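VAO-type flavoprotein oxidase VAO615 (Myceliophthora thermophila, PDB 6F72) probably acts as an oxidoreductase whose bicovalently bound FAD, once reduced, reacts rapidly with molecular oxygen, although no substrate has yet been identified. Local coordinates at residues 525-530 and 559-564; 564-567 and 571-574; 275-280 and 540-545. All blocks are in the same frame, centred on the assembly; numbering follows the deposited sequence.

Contact 1: 525-530 and 559-564; sequences ANWKES and GSEVWD
Trp527 meets Ser560 through the far corner of its six-membered ring: CH2 lies 3.6 Å from Ser560 OG. The hydroxyl approaches the indole obliquely and makes no hydrogen bond to the helical segment. Beside it, Glu561 OE1 comes to the ring edge near the indole plane, 4.2 Å from CH2 of Trp527. The third meeting is electrostatic. Lys528 NZ stops 4.3 Å from Glu561 OE2, so the opposite charges are near each other but form no salt bridge.

One layer out, the bonds that hold these groups come from other residues. Ser560 OG is hydrogen-bonded to Gly557 O, with the hydroxyl turned between the backbone N and the carbonyl carbon (chi1 57°). Tyr536 OH bonds the backbone N of Gly559 and, weakly, Glu561 OE1, while its side chain also touches Trp527 and Lys528. On the helix side, Lys528 CB sits 3.9 Å above one face of the Trp527 ring, offset toward the rim. Behind Ser560 the short 3-10 turn is closed by Trp563 N bonding to Ser560 O at 2.9 Å, just as the chain enters strand 563-565.

The contact thus joins the start of helix 527-532 to the 3-10 turn 560-562 that leads into strand 563-565, with the Ser560 side chain about 10 Å from the FAD. No hydrogen bond crosses it. The indole's six-membered ring lies beside two oxygens, Ser560 OG, which bonds Gly557 O, and Glu561 OE1, which has a weak bond to Tyr536 OH; a long-range Lys528-Glu561 attraction would probably favour the same approach.

Contact 2: 564-567 and 571-574; sequences DVDA and LCRA. With NAG (2-acetamido-2-deoxy-beta-D-glucopyranose), chain C.
The carboxylate of Asp564 lies flat against Ala574, whose methyl group sits over one of its faces: Ala574 CB is 3.7 Å from both Asp564 OD1 and OD2. Ala574 CA lies over the same face, 3.5 Å from Asp564 OD2. Chi1 of -69°, which sets CG beside the backbone N and opposite the carbonyl carbon, leans the carboxylate over the last residue of the chain.

The frame beneath is a two-stranded antiparallel beta hairpin, 563-565 with 571-573. Asp564 and Cys572 form its hydrogen-bonded pair: Asp564 N gives to Cys572 O at 2.7 Å, and Cys572 N returns a nearly straight bond (175°) to Asp564 O at 2.8 Å. That second carbonyl takes an additional CA-H...O contact from Leu571 CA at 3.4 Å. Val565 and Leu571 are the neighbouring non-hydrogen-bonded pair. Their side chains share the face opposite to that of Asp564 and Cys572, crossing at a slant where Val565 CG2 meets Leu571 CD1 at 3.8 Å; both residues also pack on Tyr553.

At the turn, Asp566 OD1 is hydrogen-bonded to Thr568 OG1 and to the backbone N of Arg570, holding the connection between the strands. Cys572 ties the hairpin to the first residues of the model through its disulfide with Cys28, and backbone hydrogen bonds pair Leu571 with Arg29 and Arg573 with Ser27. The contact is the C-terminal hairpin itself, at the surface and joined to the N-terminal residues by that disulfide and those bonds. In the turn, Ala567 meets the glycan carried by Asn105, its backbone touching an N-acetylglucosamine: Ala567 CA lies 3.5 Å from the sugar's O4.

Contact 3: 275-280 and 540-545; sequences YWALSG and LRVKKK
Ala277 and Val542 meet methyl to methyl where helix 272-278 passes helix 536-546. Apolar packing carries the contact: Ala277 CB lies 3.7 Å from Val542 CG1, the branch set opposite the backbone N by a chi1 of -180°. The other branch, CG2, reaches Trp276 CE3 at 4.5 Å, coming at the indole obliquely. With so small a side chain at 277 the two helices draw close, and the CA atoms of Ala277 and Val542 are 6.9 Å apart. Leu539, one turn before Val542, also touches Ala277 and Trp276.

The aromatic interaction is a cation-pi contact between Trp276 and Arg538, again reaching from one helix to the other.

Hydrogen bonds finish the end of helix 272-278. Ser279 OG gives to Tyr275 O at 2.8 Å, tilted 26° from the carbonyl plane, and in that position it stands 3.5 Å above the Tyr275 ring plane, toward the rim. The same OG also bonds Trp254 NE1, while Tyr275 OH bonds Val251 O, so the helix end is fastened to strand 251-257. Ser279 centres an inverse gamma turn that leads the chain into Gly280.

Charged ends lie around the apolar centre. Lys545 NZ forms a salt bridge with Asp273 OD2, a second link between the helices. Lys543 is buried, and its NZ has three partners: a salt bridge to Asp547 and the carbonyls of Phe552 and Thr285.

The contact thus packs the PCMH-type FAD-binding region against the berberine-like region, with Ala277 about 12 Å from the flavin cofactor. Its chemistry is a close, apolar helix-helix touch with no hydrogen bond between the two segments, while the Lys545-Asp273 salt bridge and the Trp276-Arg538 cation-pi contact would probably favour one alignment.

In the fold
Following the chain, contact 3 opens first, at 275-280 in the FAD-binding region, and closes some 260 residues later at helix 536-546. Before it closes, contact 1 has begun at 525-530, and it closes at 559-564, so the two cross. Contact 2 opens on Asp564, which contact 1 shares, and folds the last residues back as a hairpin; it follows contact 3 in series. Leu540 joins the crossing pair, its CD1 packing on Gly559 CA. Ala574 joins contact 2 to contact 1 through a probable hydrogen bond to Val562 O. Together they tie the FAD-binding region, the berberine-like helices and the C-terminal hairpin to one another.

Contact 1: 525-530 and 559-564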
# COMPACT_ATOMS: atom_id res chain seq x y z
N ALA A 525 -11.87 -11.45 -8.57
CA ALA A 525 -11.73 -12.82 -9.05
C ALA A 525 -10.50 -13.05 -9.93
O ALA A 525 -9.91 -14.13 -9.86
CB ALA A 525 -13.00 -13.25 -9.77
N ASN A 526 -10.14 -12.05 -10.74
CA ASN A 526 -9.07 -12.16 -11.76
C ASN A 526 -7.69 -11.71 -11.22
O ASN A 526 -6.82 -11.27 -12.00
CB ASN A 526 -9.46 -11.39 -13.06
CG ASN A 526 -8.56 -11.74 -14.26
OD1 ASN A 526 -8.11 -12.88 -14.41
ND2 ASN A 526 -8.29 -10.75 -15.12
N TRP A 527 -7.49 -11.84 -9.91
CA TRP A 527 -6.27 -11.36 -9.24
C TRP A 527 -4.97 -11.91 -9.84
O TRP A 527 -4.02 -11.16 -10.00
CB TRP A 527 -6.29 -11.62 -7.72
CG TRP A 527 -6.39 -13.06 -7.36
CD1 TRP A 527 -7.53 -13.79 -7.21
CD2 TRP A 527 -5.31 -13.97 -7.11
NE1 TRP A 527 -7.25 -15.09 -6.90
CE2 TRP A 527 -5.88 -15.23 -6.83
CE3 TRP A 527 -3.91 -13.84 -7.10
CZ2 TRP A 527 -5.11 -16.36 -6.53
CZ3 TRP A 527 -3.14 -14.97 -6.81
CH2 TRP A 527 -3.74 -16.22 -6.53
N LYS A 528 -4.94 -13.21 -10.16
CA LYS A 528 -3.71 -13.89 -10.58
C LYS A 528 -3.16 -13.28 -11.86
O LYS A 528 -1.99 -12.86 -11.91
CB LYS A 528 -3.96 -15.40 -10.75
CG LYS A 528 -2.68 -16.20 -10.96
CD LYS A 528 -2.95 -17.67 -11.24
CE LYS A 528 -3.05 -18.46 -9.94
NZ LYS A 528 -3.46 -19.87 -10.16
N GLU A 529 -4.01 -13.25 -12.89
CA GLU A 529 -3.65 -12.68 -14.17
C GLU A 529 -3.40 -11.19 -14.06
O GLU A 529 -2.46 -10.67 -14.66
CB GLU A 529 -4.72 -13.00 -15.22
CG GLU A 529 -4.57 -12.29 -16.55
CD GLU A 529 -5.83 -12.40 -17.39
OE1 GLU A 529 -6.21 -13.55 -17.75
OE2 GLU A 529 -6.44 -11.35 -17.72
N SER A 530 -4.21 -10.49 -13.28
CA SER A 530 -4.11 -9.04 -13.27
C SER A 530 -2.97 -8.51 -12.40
O SER A 530 -2.34 -7.50 -12.76
CB SER A 530 -5.43 -8.42 -12.87
OG SER A 530 -5.43 -7.07 -13.26
N GLY A 559 1.26 -18.20 -4.83
CA GLY A 559 1.22 -19.51 -4.19
C GLY A 559 0.18 -19.64 -3.08
O GLY A 559 0.22 -20.60 -2.31
N SER A 560 -0.75 -18.68 -3.02
CA SER A 560 -1.79 -18.67 -1.98
C SER A 560 -2.85 -19.72 -2.23
O SER A 560 -3.53 -20.15 -1.29
CB SER A 560 -2.45 -17.30 -1.86
OG SER A 560 -3.01 -16.91 -3.10
N GLU A 561 -2.98 -20.12 -3.50
CA GLU A 561 -3.93 -21.16 -3.91
C GLU A 561 -3.64 -22.54 -3.27
O GLU A 561 -4.42 -23.47 -3.44
CB GLU A 561 -4.05 -21.22 -5.46
CG GLU A 561 -2.89 -21.89 -6.22
CD GLU A 561 -1.68 -20.99 -6.50
OE1 GLU A 561 -1.60 -19.84 -6.00
OE2 GLU A 561 -0.76 -21.44 -7.24
N VAL A 562 -2.54 -22.65 -2.54
CA VAL A 562 -2.26 -23.83 -1.70
C VAL A 562 -3.24 -23.91 -0.52
O VAL A 562 -3.60 -25.01 -0.10
CB VAL A 562 -0.77 -23.86 -1.24
CG1 VAL A 562 -0.50 -24.94 -0.20
CG2 VAL A 562 0.14 -24.07 -2.45
N TRP A 563 -3.68 -22.76 -0.01
CA TRP A 563 -4.63 -22.71 1.11
C TRP A 563 -6.05 -22.30 0.69
O TRP A 563 -6.22 -21.32 -0.05
CB TRP A 563 -4.12 -21.77 2.22
CG TRP A 563 -2.81 -22.20 2.82
CD1 TRP A 563 -1.57 -21.70 2.53
CD2 TRP A 563 -2.60 -23.22 3.81
NE1 TRP A 563 -0.61 -22.33 3.29
CE2 TRP A 563 -1.21 -23.27 4.08
CE3 TRP A 563 -3.46 -24.09 4.52
CZ2 TRP A 563 -0.65 -24.17 5.01
CZ3 TRP A 563 -2.91 -24.97 5.44
CH2 TRP A 563 -1.51 -25.01 5.67
N ASP A 564 -7.04 -23.07 1.15
CA ASP A 564 -8.47 -22.68 1.17
C ASP A 564 -8.83 -22.05 2.51
O ASP A 564 -8.34 -22.49 3.56
CB ASP A 564 -9.42 -23.88 1.02
CG ASP A 564 -9.37 -24.52 -0.35
OD1 ASP A 564 -9.12 -23.82 -1.37
OD2 ASP A 564 -9.62 -25.74 -0.40

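Contact 2: 564-567 and 571-574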
# COMPACT_ATOMS: atom_id res chain seq x y z
N ASP A 564 -7.04 -23.07 1.15
CA ASP A 564 -8.47 -22.68 1.17
C ASP A 564 -8.83 -22.05 2.51
O ASP A 564 -8.34 -22.49 3.56
CB ASP A 564 -9.42 -23.88 1.02
CG ASP A 564 -9.37 -24.52 -0.35
OD1 ASP A 564 -9.12 -23.82 -1.37
OD2 ASP A 564 -9.62 -25.74 -0.40
N VAL A 565 -9.70 -21.06 2.46
CA VAL A 565 -10.26 -20.41 3.63
C VAL A 565 -11.70 -20.93 3.76
O VAL A 565 -12.52 -20.66 2.88
CB VAL A 565 -10.25 -18.86 3.47
CG1 VAL A 565 -10.89 -18.16 4.67
CG2 VAL A 565 -8.83 -18.35 3.22
N ASP A 566 -12.01 -21.68 4.83
CA ASP A 566 -13.38 -22.18 5.01
C ASP A 566 -14.31 -21.08 5.55
O ASP A 566 -13.86 -19.96 5.81
CB ASP A 566 -13.44 -23.53 5.76
CG ASP A 566 -13.29 -23.41 7.29
OD1 ASP A 566 -13.47 -22.32 7.88
OD2 ASP A 566 -13.01 -24.46 7.91
N ALA A 567 -15.60 -21.40 5.71
CA ALA A 567 -16.62 -20.43 6.12
C ALA A 567 -16.29 -19.70 7.43
O ALA A 567 -16.56 -18.49 7.56
CB ALA A 567 -17.98 -21.11 6.22
N LEU A 571 -7.73 -21.79 7.76
CA LEU A 571 -6.87 -22.13 6.63
C LEU A 571 -6.71 -23.64 6.53
O LEU A 571 -6.28 -24.29 7.48
CB LEU A 571 -5.53 -21.42 6.78
CG LEU A 571 -5.24 -20.29 5.79
CD1 LEU A 571 -6.21 -19.12 5.91
CD2 LEU A 571 -3.80 -19.83 5.97
N CYS A 572 -7.12 -24.19 5.39
CA CYS A 572 -6.98 -25.63 5.12
C CYS A 572 -6.31 -25.89 3.77
O CYS A 572 -6.47 -25.11 2.82
CB CYS A 572 -8.33 -26.34 5.19
SG CYS A 572 -9.15 -26.29 6.79
N ARG A 573 -5.54 -26.97 3.69
CA ARG A 573 -4.80 -27.29 2.46
C ARG A 573 -5.76 -27.67 1.33
O ARG A 573 -6.57 -28.59 1.47
CB ARG A 573 -3.74 -28.37 2.69
CG ARG A 573 -2.49 -27.82 3.36
CD ARG A 573 -1.27 -28.73 3.28
NE ARG A 573 -0.09 -28.03 3.78
CZ ARG A 573 0.87 -27.49 3.03
NH1 ARG A 573 0.85 -27.57 1.70
NH2 ARG A 573 1.88 -26.87 3.61
N ALA A 574 -5.68 -26.90 0.25
CA ALA A 574 -6.49 -27.14 -0.94
C ALA A 574 -6.17 -28.51 -1.54
O ALA A 574 -5.09 -29.07 -1.34
CB ALA A 574 -6.27 -26.03 -1.95
OXT ALA A 574 -7.00 -29.09 -2.24
C1 NAG C . -18.65 -15.40 6.23
C2 NAG C . -19.88 -16.29 6.08
C3 NAG C . -19.52 -17.60 5.38
C4 NAG C . -18.77 -17.39 4.06
C5 NAG C . -17.63 -16.36 4.20
C6 NAG C . -17.13 -15.91 2.82
C7 NAG C . -21.61 -15.91 7.81
C8 NAG C . -22.12 -16.37 9.15
N2 NAG C . -20.53 -16.57 7.36
O3 NAG C . -20.74 -18.33 5.15
O4 NAG C . -18.18 -18.62 3.63
O5 NAG C . -18.01 -15.20 4.95
O6 NAG C . -17.99 -14.89 2.28
O7 NAG C . -22.16 -14.99 7.21

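Contact 3: 275-280 and 540-545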
# COMPACT_ATOMS: atom_id res chain seq x y z
N TYR A 275 15.63 -11.98 -4.62
CA TYR A 275 15.68 -10.51 -4.78
C TYR A 275 14.63 -10.05 -5.82
O TYR A 275 13.95 -9.04 -5.62
CB TYR A 275 17.11 -10.01 -5.14
CG TYR A 275 17.11 -8.58 -5.64
CD1 TYR A 275 16.89 -8.29 -7.00
CD2 TYR A 275 17.26 -7.51 -4.76
CE1 TYR A 275 16.83 -6.98 -7.46
CE2 TYR A 275 17.22 -6.19 -5.21
CZ TYR A 275 16.99 -5.93 -6.56
OH TYR A 275 16.93 -4.64 -7.05
N TRP A 276 14.55 -10.80 -6.92
CA TRP A 276 13.64 -10.54 -8.04
C TRP A 276 12.15 -10.58 -7.59
O TRP A 276 11.41 -9.61 -7.83
CB TRP A 276 13.94 -11.54 -9.16
CG TRP A 276 13.12 -11.39 -10.40
CD1 TRP A 276 13.40 -10.59 -11.48
CD2 TRP A 276 11.91 -12.10 -10.73
NE1 TRP A 276 12.41 -10.72 -12.44
CE2 TRP A 276 11.50 -11.65 -12.02
CE3 TRP A 276 11.14 -13.06 -10.06
CZ2 TRP A 276 10.34 -12.13 -12.65
CZ3 TRP A 276 9.97 -13.54 -10.69
CH2 TRP A 276 9.58 -13.06 -11.97
N ALA A 277 11.75 -11.69 -6.95
CA ALA A 277 10.43 -11.91 -6.37
C ALA A 277 10.04 -10.87 -5.34
O ALA A 277 8.93 -10.36 -5.40
CB ALA A 277 10.33 -13.32 -5.78
N LEU A 278 10.95 -10.55 -4.41
CA LEU A 278 10.68 -9.54 -3.38
C LEU A 278 10.54 -8.11 -3.91
O LEU A 278 9.89 -7.27 -3.27
CB LEU A 278 11.71 -9.60 -2.25
CG LEU A 278 11.65 -10.73 -1.22
CD1 LEU A 278 12.97 -10.74 -0.45
CD2 LEU A 278 10.48 -10.60 -0.24
N SER A 279 11.14 -7.83 -5.06
CA SER A 279 11.15 -6.49 -5.64
C SER A 279 9.96 -6.32 -6.62
O SER A 279 10.14 -6.25 -7.86
CB SER A 279 12.50 -6.23 -6.34
OG SER A 279 13.61 -6.28 -5.45
N GLY A 280 8.75 -6.26 -6.07
CA GLY A 280 7.53 -6.09 -6.88
C GLY A 280 6.61 -7.29 -6.97
O GLY A 280 5.49 -7.17 -7.49
N LEU A 540 6.06 -18.25 -8.85
CA LEU A 540 5.65 -19.49 -8.21
C LEU A 540 6.82 -20.45 -7.98
O LEU A 540 6.88 -21.13 -6.95
CB LEU A 540 4.53 -20.18 -9.00
CG LEU A 540 3.82 -21.36 -8.34
CD1 LEU A 540 3.02 -20.92 -7.10
CD2 LEU A 540 2.91 -22.03 -9.35
N ARG A 541 7.73 -20.50 -8.95
CA ARG A 541 8.98 -21.25 -8.79
C ARG A 541 9.83 -20.73 -7.64
O ARG A 541 10.40 -21.54 -6.90
CB ARG A 541 9.77 -21.26 -10.09
CG ARG A 541 9.18 -22.18 -11.15
CD ARG A 541 10.19 -22.47 -12.24
NE ARG A 541 10.61 -21.28 -12.98
CZ ARG A 541 9.96 -20.76 -14.03
NH1 ARG A 541 8.83 -21.29 -14.49
NH2 ARG A 541 10.45 -19.68 -14.62
N VAL A 542 9.94 -19.41 -7.50
CA VAL A 542 10.70 -18.80 -6.39
C VAL A 542 10.01 -19.13 -5.05
O VAL A 542 10.66 -19.53 -4.10
CB VAL A 542 10.89 -17.27 -6.54
CG1 VAL A 542 11.69 -16.69 -5.37
CG2 VAL A 542 11.59 -16.92 -7.85
N LYS A 543 8.68 -18.98 -5.02
CA LYS A 543 7.87 -19.33 -3.86
C LYS A 543 8.08 -20.78 -3.41
O LYS A 543 8.29 -21.02 -2.22
CB LYS A 543 6.38 -19.04 -4.13
CG LYS A 543 5.38 -19.61 -3.13
CD LYS A 543 5.39 -18.88 -1.80
CE LYS A 543 4.17 -19.26 -0.97
NZ LYS A 543 4.26 -18.58 0.35
N LYS A 544 8.02 -21.72 -4.36
CA LYS A 544 8.26 -23.14 -4.07
C LYS A 544 9.70 -23.46 -3.65
O LYS A 544 9.93 -24.42 -2.89
CB LYS A 544 7.85 -24.02 -5.25
CG LYS A 544 6.34 -24.17 -5.36
CD LYS A 544 5.96 -24.79 -6.70
CE LYS A 544 4.46 -25.04 -6.75
NZ LYS A 544 4.00 -25.14 -8.17
N LYS A 545 10.66 -22.67 -4.14
CA LYS A 545 12.06 -22.80 -3.72
C LYS A 545 12.28 -22.41 -2.24
O LYS A 545 12.83 -23.19 -1.48
CB LYS A 545 12.99 -22.00 -4.63
CG LYS A 545 14.47 -22.21 -4.33
CD LYS A 545 15.36 -21.52 -5.36
CE LYS A 545 16.79 -21.41 -4.85
NZ LYS A 545 17.63 -20.71 -5.86